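Local coordinates for protein sarcosine oxidase (Pyrococcus horikoshii, PDB 1Y56) that probably oxidises L-proline as the FAD-binding beta subunit of a dehydrogenase complex that also carries FMN, at residues B[45-50]-B[146-151]; B[13-18]-B[336-341]; B[227-232]-B[253-258]. One frame throughout, in Å; residues are numbered along the deposited sequence.

How the interactions relate
Interactions 1 and 2 sit on the FAD, with centres about 10 Å apart. They meet at Phe338: its CE2 packs on Pro148 CA at 3.5 Å, and its CB lies 3.6 Å from Cys47 SG. Interaction 2 holds the pyrophosphate and one end of the flavin, and interaction 1 lines the flavin beside it. Interaction 3 belongs to the FMN side. Its centre is about 12 Å from that of interaction 1 and about 22 Å from that of interaction 2. Thr253 CG2 touches Thr49 OG1 at 3.6 Å, and the Phe256 ring packs on Ala146. Residues 45-50 lie between the two flavins, and residues 146-151 pack against this segment from the side.

Interaction 1: residues B[45-50]-B[146-151]. With FAD (flavin-adenine dinucleotide), chain I.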
loop_
_atom_site.group_PDB
_atom_site.type_symbol
_atom_site.label_atom_id
_atom_site.label_comp_id
_atom_site.label_asym_id
_atom_site.label_seq_id
_atom_site.Cartn_x
_atom_site.Cartn_y
_atom_site.Cartn_z
ATOM N N PHE B 45 27.966 32.540 3.893
ATOM C CA PHE B 45 27.749 31.945 2.594
ATOM C C PHE B 45 26.733 32.717 1.757
ATOM O O PHE B 45 26.693 32.578 0.539
ATOM C CB PHE B 45 27.295 30.499 2.767
ATOM C CG PHE B 45 27.494 29.662 1.554
ATOM C CD1 PHE B 45 28.764 29.200 1.216
ATOM C CD2 PHE B 45 26.412 29.332 0.740
ATOM C CE1 PHE B 45 28.956 28.409 0.069
ATOM C CE2 PHE B 45 26.581 28.547 -0.402
ATOM C CZ PHE B 45 27.856 28.078 -0.743
ATOM N N ARG B 46 25.913 33.527 2.418
ATOM C CA ARG B 46 24.811 34.233 1.759
ATOM C C ARG B 46 25.086 35.732 1.672
ATOM O O ARG B 46 24.292 36.511 1.134
ATOM C CB ARG B 46 23.510 33.948 2.508
ATOM C CG ARG B 46 22.977 32.576 2.226
ATOM C CD ARG B 46 22.486 31.868 3.476
ATOM N NE ARG B 46 22.272 30.435 3.225
ATOM C CZ ARG B 46 21.278 29.917 2.488
ATOM N NH1 ARG B 46 21.191 28.604 2.330
ATOM N NH2 ARG B 46 20.370 30.694 1.906
ATOM N N CYS B 47 26.259 36.093 2.175
ATOM C CA CYS B 47 26.692 37.455 2.398
ATOM C C CYS B 47 26.990 38.249 1.131
ATOM O O CYS B 47 27.391 37.689 0.104
ATOM C CB CYS B 47 27.951 37.390 3.247
ATOM S SG CYS B 47 28.593 38.976 3.691
ATOM N N GLY B 48 26.812 39.569 1.236
ATOM C CA GLY B 48 27.216 40.531 0.202
ATOM C C GLY B 48 28.726 40.672 0.167
ATOM O O GLY B 48 29.446 39.806 0.665
ATOM N N THR B 49 29.243 41.747 -0.407
ATOM C CA THR B 49 30.702 41.816 -0.478
ATOM C C THR B 49 31.405 42.884 0.414
ATOM O O THR B 49 32.425 43.422 0.009
ATOM C CB THR B 49 31.246 41.741 -1.972
ATOM O OG1 THR B 49 30.561 42.676 -2.810
ATOM C CG2 THR B 49 31.065 40.345 -2.565
ATOM N N GLY B 50 30.879 43.143 1.630
ATOM C CA GLY B 50 31.535 44.003 2.688
ATOM C C GLY B 50 31.715 45.348 2.053
ATOM O O GLY B 50 30.900 45.671 1.196
ATOM N N ALA B 146 35.049 42.103 -1.141
ATOM C CA ALA B 146 35.794 40.844 -1.157
ATOM C C ALA B 146 34.759 39.730 -1.158
ATOM O O ALA B 146 33.625 39.967 -0.761
ATOM C CB ALA B 146 36.683 40.735 0.071
ATOM N N ASP B 147 35.139 38.525 -1.592
ATOM C CA ASP B 147 34.225 37.380 -1.567
ATOM C C ASP B 147 34.254 36.687 -0.202
ATOM O O ASP B 147 35.282 36.115 0.188
ATOM C CB ASP B 147 34.532 36.382 -2.685
ATOM C CG ASP B 147 33.563 35.201 -2.699
ATOM O OD1 ASP B 147 33.933 34.120 -2.172
ATOM O OD2 ASP B 147 32.427 35.355 -3.222
ATOM N N PRO B 148 33.119 36.734 0.534
ATOM C CA PRO B 148 33.134 36.208 1.890
ATOM C C PRO B 148 33.533 34.745 1.949
ATOM O O PRO B 148 34.183 34.339 2.912
ATOM C CB PRO B 148 31.695 36.418 2.362
ATOM C CG PRO B 148 31.222 37.549 1.549
ATOM C CD PRO B 148 31.794 37.281 0.199
ATOM N N PHE B 149 33.188 33.962 0.929
ATOM C CA PHE B 149 33.557 32.546 0.957
ATOM C C PHE B 149 35.041 32.328 0.702
ATOM O O PHE B 149 35.709 31.593 1.438
ATOM C CB PHE B 149 32.712 31.686 0.004
ATOM C CG PHE B 149 32.823 30.214 0.293
ATOM C CD1 PHE B 149 33.343 29.341 -0.653
ATOM C CD2 PHE B 149 32.469 29.713 1.554
ATOM C CE1 PHE B 149 33.469 27.984 -0.368
ATOM C CE2 PHE B 149 32.591 28.366 1.845
ATOM C CZ PHE B 149 33.089 27.499 0.882
ATOM N N GLU B 150 35.548 32.974 -0.343
ATOM C CA GLU B 150 36.966 32.953 -0.633
ATOM C C GLU B 150 37.775 33.323 0.609
ATOM O O GLU B 150 38.680 32.580 1.003
ATOM C CB GLU B 150 37.302 33.906 -1.775
ATOM C CG GLU B 150 38.596 33.517 -2.469
ATOM C CD GLU B 150 39.237 34.631 -3.301
ATOM O OE1 GLU B 150 38.551 35.612 -3.698
ATOM O OE2 GLU B 150 40.456 34.509 -3.564
ATOM N N ALA B 151 37.428 34.456 1.222
ATOM C CA ALA B 151 38.155 34.988 2.372
ATOM C C ALA B 151 38.095 34.094 3.617
ATOM O O ALA B 151 39.066 33.984 4.362
ATOM C CB ALA B 151 37.664 36.377 2.698
HETATM P PA FAD I . 27.654 32.875 10.373
HETATM O O1A FAD I . 26.196 32.533 10.323
HETATM O O2A FAD I . 28.388 33.075 9.073
HETATM O O5B FAD I . 28.400 31.787 11.285
HETATM C C5B FAD I . 27.739 31.158 12.371
HETATM C C4B FAD I . 27.986 29.670 12.224
HETATM O O4B FAD I . 27.663 29.019 13.448
HETATM C C3B FAD I . 27.126 29.026 11.139
HETATM O O3B FAD I . 27.965 28.534 10.082
HETATM C C2B FAD I . 26.389 27.904 11.853
HETATM O O2B FAD I . 26.432 26.657 11.178
HETATM C C1B FAD I . 27.168 27.729 13.128
HETATM N N9A FAD I . 26.335 27.153 14.205
HETATM C C8A FAD I . 25.097 27.522 14.584
HETATM N N7A FAD I . 24.702 26.708 15.592
HETATM C C5A FAD I . 25.701 25.836 15.832
HETATM C C6A FAD I . 25.881 24.795 16.737
HETATM N N6A FAD I . 24.910 24.483 17.631
HETATM N N1A FAD I . 27.033 24.097 16.718
HETATM C C2A FAD I . 28.016 24.390 15.840
HETATM N N3A FAD I . 27.875 25.390 14.955
HETATM C C4A FAD I . 26.729 26.123 14.947
HETATM N N1 FAD I . 28.103 41.738 6.142
HETATM C C2 FAD I . 29.032 42.607 5.701
HETATM O O2 FAD I . 29.947 42.945 6.474
HETATM N N3 FAD I . 29.007 43.124 4.457
HETATM C C4 FAD I . 28.051 42.798 3.565
HETATM O O4 FAD I . 28.050 43.283 2.408
HETATM C C4X FAD I . 27.047 41.916 3.945
HETATM N N5 FAD I . 26.045 41.541 3.110
HETATM C C5X FAD I . 25.091 40.665 3.524
HETATM C C6 FAD I . 24.076 40.302 2.630
HETATM C C7 FAD I . 23.082 39.398 3.018
HETATM C C7M FAD I . 21.992 39.016 2.041
HETATM C C8 FAD I . 23.111 38.863 4.314
HETATM C C8M FAD I . 22.086 37.906 4.782
HETATM C C9 FAD I . 24.119 39.225 5.207
HETATM C C9A FAD I . 25.119 40.120 4.825
HETATM N N10 FAD I . 26.083 40.452 5.710
HETATM C C10 FAD I . 27.098 41.363 5.329
HETATM C "C1'" FAD I . 26.067 39.892 7.056
HETATM C "C2'" FAD I . 27.163 38.874 7.228
HETATM O "O2'" FAD I . 26.827 37.750 6.424
HETATM C "C3'" FAD I . 27.184 38.442 8.676
HETATM O "O3'" FAD I . 27.328 39.595 9.515
HETATM C "C4'" FAD I . 28.340 37.486 8.909
HETATM O "O4'" FAD I . 28.246 36.335 8.050
HETATM C "C5'" FAD I . 28.367 37.024 10.354
HETATM O "O5'" FAD I . 29.328 35.979 10.393
HETATM P P FAD I . 29.254 34.923 11.575
HETATM O O1P FAD I . 29.045 35.699 12.849
HETATM O O2P FAD I . 30.425 33.999 11.400
HETATM O O3P FAD I . 27.847 34.206 11.249
#
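Phe45 and Phe149 form a T-shaped (edge-to-face) pair. The CD1-CE1 edge of Phe45 stands over one face of Phe149, near its rim. The centroids are 5.3 Å apart and the planes are at 85°. Phe45 CG is anti to the backbone N (chi1 -160°), which brings the ring back toward Phe149 although CB starts out away from it. A basic side chain of another protein chain makes a cation-pi contact with Phe45.

Apolar contact is also made by Pro148. It points at the other segment, with its CG 3.7 Å from Cys47 SG. Its CD lies 4.2 Å from Thr49 CG2.

The two segments run antiparallel in the FAD-dependent oxidoreductase fold. Residues 45-50 start in the short helix 43-46 and continue as loop along the isoalloxazine. Cys47 SG lies over the flavin face, 3.3 Å from FAD C10. Phe45, Arg46, Cys47 and Asp147 also belong to the FMN pocket, where Arg46 NH2 makes a salt bridge to the FMN phosphate.

The polar bonds are mostly made by the backbone. Gly50 N donates to FAD O4 at 2.9 Å. A backbone bond from Ala146 N to Thr49 O is doubtful. Asp147 is the N-cap of helix 148-161. Its OD1 uses the anti lone pair to accept from Glu150 N, at 2.7 Å and a nearly straight 169°.

Interaction 2: residues B[13-18]-B[336-341]; sequences GGIVGV and HGFMMA. With FAD (flavin-adenine dinucleotide), chain I.
Ile15 of helix 15-26 packs against Phe338 and Ala341 of helix 337-354. Ile15 follows a glycine-rich turn consistent with the GxGxxG motif of Rossmann-type folds (Gly12, Gly14, Gly17), between strand 8-11 and helix 15-26. Ile15 CG1 does most of the touching. With chi1 at -169° this branch extends away from the residue's own N and reaches between the two partners. It lies 3.6 Å from Ala341 CB and 3.7 Å from Phe338 CD2, meeting the Phe338 ring at its edge rather than over a face. Val16 adds its CG2 branch, which rests on the carbonyl oxygen of Gly337 and more loosely on Ala341 CB.

Both segments also meet the FAD. Gly14 is the N-cap of helix 15-26, and Val16 N donates to the pyrophosphate oxygen FAD O2P at 3.1 Å. The positive end of this helix probably favours the phosphate charge. Val16 CG2 lies beside FAD O1P. On the other side, Gly337 N makes a weak bond to the ribityl oxygen FAD O3'. Met339 N donates to FAD O2 at 2.7 Å and 172°. Backbone N-H groups of residues 337-339 face the flavin C2 carbonyl and might favour negative charge there.

Further out, Thr44 OG1 is hydrogen-bonded to Ile15 N, and Glu35 OE2 to Gly13 N. Trp71 meets the Phe338 ring and its NE1 bonds to Met339 O, as does Ser67 OG, so helix 58-78 flanks this segment. The Met339 chain bends at its last torsion (chi3 92°), and this brings its methyl CE to 3.6 Å from FAD N3.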
loop_
_atom_site.group_PDB
_atom_site.type_symbol
_atom_site.label_atom_id
_atom_site.label_comp_id
_atom_site.label_asym_id
_atom_site.label_seq_id
_atom_site.Cartn_x
_atom_site.Cartn_y
_atom_site.Cartn_z
ATOM N N GLY B 13 31.767 28.254 12.638
ATOM C CA GLY B 13 32.881 28.371 11.704
ATOM C C GLY B 13 32.557 29.237 10.502
ATOM O O GLY B 13 32.844 28.877 9.360
ATOM N N GLY B 14 31.931 30.374 10.757
ATOM C CA GLY B 14 31.722 31.369 9.719
ATOM C C GLY B 14 32.862 32.360 9.763
ATOM O O GLY B 14 33.842 32.166 10.510
ATOM N N ILE B 15 32.741 33.430 8.979
ATOM C CA ILE B 15 33.807 34.416 8.897
ATOM C C ILE B 15 34.269 34.822 10.302
ATOM O O ILE B 15 35.462 34.843 10.578
ATOM C CB ILE B 15 33.431 35.637 7.993
ATOM C CG1 ILE B 15 34.649 36.531 7.699
ATOM C CG2 ILE B 15 32.280 36.438 8.590
ATOM C CD1 ILE B 15 35.886 35.794 7.187
ATOM N N VAL B 16 33.325 35.083 11.199
ATOM C CA VAL B 16 33.678 35.527 12.545
ATOM C C VAL B 16 34.381 34.433 13.352
ATOM O O VAL B 16 35.459 34.655 13.919
ATOM C CB VAL B 16 32.461 36.100 13.286
ATOM C CG1 VAL B 16 32.835 36.516 14.695
ATOM C CG2 VAL B 16 31.934 37.289 12.514
ATOM N N GLY B 17 33.777 33.250 13.378
ATOM C CA GLY B 17 34.338 32.124 14.108
ATOM C C GLY B 17 35.756 31.807 13.680
ATOM O O GLY B 17 36.629 31.678 14.536
ATOM N N VAL B 18 35.991 31.693 12.366
ATOM C CA VAL B 18 37.309 31.257 11.866
ATOM C C VAL B 18 38.352 32.362 12.017
ATOM O O VAL B 18 39.535 32.087 12.253
ATOM C CB VAL B 18 37.296 30.670 10.406
ATOM C CG1 VAL B 18 35.981 30.018 10.106
ATOM C CG2 VAL B 18 37.605 31.718 9.359
ATOM N N HIS B 336 26.422 43.709 9.030
ATOM C CA HIS B 336 27.736 44.205 8.671
ATOM C C HIS B 336 28.824 43.490 9.467
ATOM O O HIS B 336 29.870 44.060 9.766
ATOM C CB HIS B 336 27.796 45.719 8.879
ATOM C CG HIS B 336 27.407 46.158 10.256
ATOM N ND1 HIS B 336 26.175 46.704 10.543
ATOM C CD2 HIS B 336 28.085 46.126 11.430
ATOM C CE1 HIS B 336 26.111 46.993 11.831
ATOM N NE2 HIS B 336 27.254 46.647 12.393
ATOM N N GLY B 337 28.572 42.231 9.806
ATOM C CA GLY B 337 29.538 41.439 10.556
ATOM C C GLY B 337 30.673 40.848 9.744
ATOM O O GLY B 337 31.703 40.490 10.307
ATOM N N PHE B 338 30.502 40.727 8.430
ATOM C CA PHE B 338 31.586 40.206 7.586
ATOM C C PHE B 338 32.783 41.164 7.561
ATOM O O PHE B 338 33.908 40.755 7.841
ATOM C CB PHE B 338 31.088 39.890 6.174
ATOM C CG PHE B 338 32.172 39.812 5.144
ATOM C CD1 PHE B 338 32.265 40.776 4.143
ATOM C CD2 PHE B 338 33.096 38.774 5.153
ATOM C CE1 PHE B 338 33.276 40.707 3.162
ATOM C CE2 PHE B 338 34.114 38.697 4.179
ATOM C CZ PHE B 338 34.200 39.662 3.187
ATOM N N MET B 339 32.520 42.433 7.252
ATOM C CA MET B 339 33.545 43.467 7.240
ATOM C C MET B 339 34.280 43.616 8.578
ATOM O O MET B 339 35.480 43.883 8.605
ATOM C CB MET B 339 32.953 44.797 6.789
ATOM C CG MET B 339 31.830 45.342 7.640
ATOM S SD MET B 339 31.170 46.870 6.924
ATOM C CE MET B 339 29.823 46.307 5.872
ATOM N N MET B 340 33.574 43.411 9.685
ATOM C CA MET B 340 34.183 43.587 11.006
ATOM C C MET B 340 35.136 42.458 11.405
ATOM O O MET B 340 36.034 42.655 12.229
ATOM C CB MET B 340 33.099 43.717 12.073
ATOM C CG MET B 340 32.464 45.078 12.159
ATOM S SD MET B 340 31.177 45.163 13.416
ATOM C CE MET B 340 32.133 44.923 14.917
ATOM N N ALA B 341 34.926 41.282 10.817
ATOM C CA ALA B 341 35.490 40.038 11.324
ATOM C C ALA B 341 36.973 40.076 11.683
ATOM O O ALA B 341 37.325 39.718 12.804
ATOM C CB ALA B 341 35.178 38.880 10.378
HETATM P PA FAD I . 27.654 32.875 10.373
HETATM O O1A FAD I . 26.196 32.533 10.323
HETATM O O2A FAD I . 28.388 33.075 9.073
HETATM O O5B FAD I . 28.400 31.787 11.285
HETATM C C5B FAD I . 27.739 31.158 12.371
HETATM C C4B FAD I . 27.986 29.670 12.224
HETATM O O4B FAD I . 27.663 29.019 13.448
HETATM C C3B FAD I . 27.126 29.026 11.139
HETATM O O3B FAD I . 27.965 28.534 10.082
HETATM C C2B FAD I . 26.389 27.904 11.853
HETATM O O2B FAD I . 26.432 26.657 11.178
HETATM C C1B FAD I . 27.168 27.729 13.128
HETATM N N9A FAD I . 26.335 27.153 14.205
HETATM C C8A FAD I . 25.097 27.522 14.584
HETATM N N7A FAD I . 24.702 26.708 15.592
HETATM C C5A FAD I . 25.701 25.836 15.832
HETATM C C6A FAD I . 25.881 24.795 16.737
HETATM N N6A FAD I . 24.910 24.483 17.631
HETATM N N1A FAD I . 27.033 24.097 16.718
HETATM C C2A FAD I . 28.016 24.390 15.840
HETATM N N3A FAD I . 27.875 25.390 14.955
HETATM C C4A FAD I . 26.729 26.123 14.947
HETATM N N1 FAD I . 28.103 41.738 6.142
HETATM C C2 FAD I . 29.032 42.607 5.701
HETATM O O2 FAD I . 29.947 42.945 6.474
HETATM N N3 FAD I . 29.007 43.124 4.457
HETATM C C4 FAD I . 28.051 42.798 3.565
HETATM O O4 FAD I . 28.050 43.283 2.408
HETATM C C4X FAD I . 27.047 41.916 3.945
HETATM N N5 FAD I . 26.045 41.541 3.110
HETATM C C5X FAD I . 25.091 40.665 3.524
HETATM C C6 FAD I . 24.076 40.302 2.630
HETATM C C7 FAD I . 23.082 39.398 3.018
HETATM C C7M FAD I . 21.992 39.016 2.041
HETATM C C8 FAD I . 23.111 38.863 4.314
HETATM C C8M FAD I . 22.086 37.906 4.782
HETATM C C9 FAD I . 24.119 39.225 5.207
HETATM C C9A FAD I . 25.119 40.120 4.825
HETATM N N10 FAD I . 26.083 40.452 5.710
HETATM C C10 FAD I . 27.098 41.363 5.329
HETATM C "C1'" FAD I . 26.067 39.892 7.056
HETATM C "C2'" FAD I . 27.163 38.874 7.228
HETATM O "O2'" FAD I . 26.827 37.750 6.424
HETATM C "C3'" FAD I . 27.184 38.442 8.676
HETATM O "O3'" FAD I . 27.328 39.595 9.515
HETATM C "C4'" FAD I . 28.340 37.486 8.909
HETATM O "O4'" FAD I . 28.246 36.335 8.050
HETATM C "C5'" FAD I . 28.367 37.024 10.354
HETATM O "O5'" FAD I . 29.328 35.979 10.393
HETATM P P FAD I . 29.254 34.923 11.575
HETATM O O1P FAD I . 29.045 35.699 12.849
HETATM O O2P FAD I . 30.425 33.999 11.400
HETATM O O3P FAD I . 27.847 34.206 11.249
#

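Interaction 3: residues B[227-232]-B[253-258]; sequences AVITQP and TQTFHG. With FMN (flavin mononucleotide), chain E.
A chi1 of -176° swings the His257 ring away from its own N and brings the CD2-NE2 edge to Pro232. Ile229 extends its CG1 branch in the same way (chi1 -174°), and its CD1 reaches toward Thr255 CG2. The contact lies where strand 221-230 leaves a mixed sheet and beside the loop between strands 250-253 and 261-263. Strand 221-230 runs out into Gln231 and Pro232, and residues 254-258 are most of the loop.

Pro232 CG sits 3.7 Å from His257 CD2, near the plane of the imidazole. A polar side chain of another protein chain stacks on that ring. The next residue, Gly258, has a positive phi and comes up against the same proline. Pro232 CA makes a CA-H...O contact with Gly258 O at 3.1 Å.

That carbonyl also accepts from Gln254 NE2 at 3.1 Å, with the donor above the carbonyl plane. Gln254 OE1 is bonded to Ile238 N, so the amide is gripped at both ends. Thr255 OG1 binds Gly259 N and only weakly Gly258 N.

Ile229 also faces the FMN. Its CG2 lies over the pyrimidine end of the flavin, 3.9 Å from FMN N3, and its CG1 is 3.8 Å from FMN O4.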
loop_
_atom_site.group_PDB
_atom_site.type_symbol
_atom_site.label_atom_id
_atom_site.label_comp_id
_atom_site.label_asym_id
_atom_site.label_seq_id
_atom_site.Cartn_x
_atom_site.Cartn_y
_atom_site.Cartn_z
ATOM N N ALA B 227 18.797 39.007 -1.435
ATOM C CA ALA B 227 19.674 39.551 -2.461
ATOM C C ALA B 227 19.286 39.071 -3.850
ATOM O O ALA B 227 18.580 38.073 -4.006
ATOM C CB ALA B 227 21.151 39.240 -2.154
ATOM N N VAL B 228 19.744 39.812 -4.853
ATOM C CA VAL B 228 19.559 39.457 -6.253
ATOM C C VAL B 228 20.924 39.386 -6.945
ATOM O O VAL B 228 21.893 39.995 -6.496
ATOM C CB VAL B 228 18.614 40.462 -6.950
ATOM C CG1 VAL B 228 19.239 41.845 -7.000
ATOM C CG2 VAL B 228 18.215 39.984 -8.331
ATOM N N ILE B 229 21.008 38.609 -8.015
ATOM C CA ILE B 229 22.184 38.628 -8.877
ATOM C C ILE B 229 21.712 38.751 -10.324
ATOM O O ILE B 229 20.757 38.083 -10.735
ATOM C CB ILE B 229 23.094 37.369 -8.672
ATOM C CG1 ILE B 229 24.382 37.483 -9.477
ATOM C CG2 ILE B 229 22.356 36.056 -9.038
ATOM C CD1 ILE B 229 25.266 38.565 -9.005
ATOM N N THR B 230 22.360 39.618 -11.092
ATOM C CA THR B 230 22.029 39.732 -12.505
ATOM C C THR B 230 22.997 38.904 -13.340
ATOM O O THR B 230 23.905 38.263 -12.808
ATOM C CB THR B 230 22.049 41.186 -12.987
ATOM O OG1 THR B 230 23.374 41.535 -13.399
ATOM C CG2 THR B 230 21.610 42.128 -11.893
ATOM N N GLN B 231 22.787 38.913 -14.653
ATOM C CA GLN B 231 23.707 38.286 -15.595
ATOM C C GLN B 231 25.027 39.050 -15.581
ATOM O O GLN B 231 25.036 40.232 -15.263
ATOM C CB GLN B 231 23.111 38.316 -16.984
ATOM C CG GLN B 231 22.891 39.703 -17.502
ATOM C CD GLN B 231 22.484 39.704 -18.951
ATOM O OE1 GLN B 231 21.327 39.994 -19.294
ATOM N NE2 GLN B 231 23.431 39.363 -19.821
ATOM N N PRO B 232 26.146 38.380 -15.920
ATOM C CA PRO B 232 27.438 39.059 -15.925
ATOM C C PRO B 232 27.550 40.120 -17.015
ATOM O O PRO B 232 26.912 40.019 -18.062
ATOM C CB PRO B 232 28.433 37.931 -16.188
ATOM C CG PRO B 232 27.692 36.677 -15.917
ATOM C CD PRO B 232 26.285 36.968 -16.305
ATOM N N THR B 253 26.523 46.438 -6.260
ATOM C CA THR B 253 27.892 46.497 -6.775
ATOM C C THR B 253 28.085 45.347 -7.777
ATOM O O THR B 253 27.191 44.522 -7.948
ATOM C CB THR B 253 28.942 46.411 -5.629
ATOM O OG1 THR B 253 30.255 46.647 -6.153
ATOM C CG2 THR B 253 28.897 45.037 -4.945
ATOM N N GLN B 254 29.234 45.288 -8.439
ATOM C CA GLN B 254 29.496 44.189 -9.360
ATOM C C GLN B 254 30.401 43.168 -8.676
ATOM O O GLN B 254 31.320 43.540 -7.943
ATOM C CB GLN B 254 30.100 44.725 -10.658
ATOM C CG GLN B 254 30.469 43.696 -11.699
ATOM C CD GLN B 254 30.749 44.323 -13.061
ATOM O OE1 GLN B 254 31.126 45.496 -13.154
ATOM N NE2 GLN B 254 30.558 43.541 -14.130
ATOM N N THR B 255 30.116 41.882 -8.882
ATOM C CA THR B 255 30.980 40.825 -8.359
ATOM C C THR B 255 32.228 40.663 -9.229
ATOM O O THR B 255 32.317 41.208 -10.349
ATOM C CB THR B 255 30.273 39.463 -8.288
ATOM O OG1 THR B 255 29.905 39.050 -9.606
ATOM C CG2 THR B 255 29.048 39.528 -7.414
ATOM N N PHE B 256 33.183 39.893 -8.707
ATOM C CA PHE B 256 34.391 39.557 -9.442
ATOM C C PHE B 256 34.073 38.713 -10.675
ATOM O O PHE B 256 34.719 38.857 -11.701
ATOM C CB PHE B 256 35.411 38.893 -8.523
ATOM C CG PHE B 256 35.811 39.752 -7.341
ATOM C CD1 PHE B 256 35.971 41.133 -7.483
ATOM C CD2 PHE B 256 36.038 39.180 -6.087
ATOM C CE1 PHE B 256 36.334 41.926 -6.393
ATOM C CE2 PHE B 256 36.404 39.968 -4.994
ATOM C CZ PHE B 256 36.557 41.339 -5.148
ATOM N N HIS B 257 33.047 37.870 -10.588
ATOM C CA HIS B 257 32.541 37.163 -11.771
ATOM C C HIS B 257 31.910 38.100 -12.838
ATOM O O HIS B 257 31.901 37.763 -14.018
ATOM C CB HIS B 257 31.560 36.043 -11.361
ATOM C CG HIS B 257 31.067 35.211 -12.510
ATOM N ND1 HIS B 257 31.719 34.074 -12.943
ATOM C CD2 HIS B 257 29.991 35.355 -13.322
ATOM C CE1 HIS B 257 31.065 33.551 -13.967
ATOM N NE2 HIS B 257 30.010 34.308 -14.215
ATOM N N GLY B 258 31.380 39.255 -12.427
ATOM C CA GLY B 258 30.774 40.215 -13.367
ATOM C C GLY B 258 29.290 40.455 -13.137
ATOM O O GLY B 258 28.614 41.093 -13.952
HETATM N N1 FMN E . 23.626 32.530 -7.819
HETATM C C2 FMN E . 23.634 32.408 -9.167
HETATM O O2 FMN E . 22.747 31.730 -9.734
HETATM N N3 FMN E . 24.583 33.008 -9.912
HETATM C C4 FMN E . 25.547 33.742 -9.322
HETATM O O4 FMN E . 26.424 34.293 -10.022
HETATM C C4A FMN E . 25.562 33.884 -7.928
HETATM N N5 FMN E . 26.525 34.616 -7.303
HETATM C C5A FMN E . 26.559 34.767 -5.952
HETATM C C6 FMN E . 27.573 35.533 -5.366
HETATM C C7 FMN E . 27.634 35.701 -3.981
HETATM C C7M FMN E . 28.759 36.539 -3.410
HETATM C C8 FMN E . 26.659 35.090 -3.179
HETATM C C8M FMN E . 26.659 35.230 -1.702
HETATM C C9 FMN E . 25.648 34.321 -3.761
HETATM C C9A FMN E . 25.586 34.156 -5.149
HETATM N N10 FMN E . 24.575 33.380 -5.779
HETATM C C10 FMN E . 24.567 33.252 -7.183
HETATM C "C1'" FMN E . 23.519 32.737 -5.014
HETATM C "C2'" FMN E . 23.923 31.373 -4.521
HETATM O "O2'" FMN E . 23.182 30.406 -5.287
HETATM C "C3'" FMN E . 23.651 31.378 -3.006
HETATM O "O3'" FMN E . 24.638 30.631 -2.273
HETATM C "C4'" FMN E . 22.287 30.845 -2.706
HETATM O "O4'" FMN E . 21.433 30.867 -3.584
HETATM C "C5'" FMN E . 21.987 30.281 -1.333
HETATM O "O5'" FMN E . 21.486 28.958 -1.493
HETATM P P FMN E . 19.907 28.685 -1.670
HETATM O O1P FMN E . 19.375 28.872 -0.273
HETATM O O2P FMN E . 19.851 27.279 -2.209
HETATM O O3P FMN E . 19.384 29.707 -2.638
#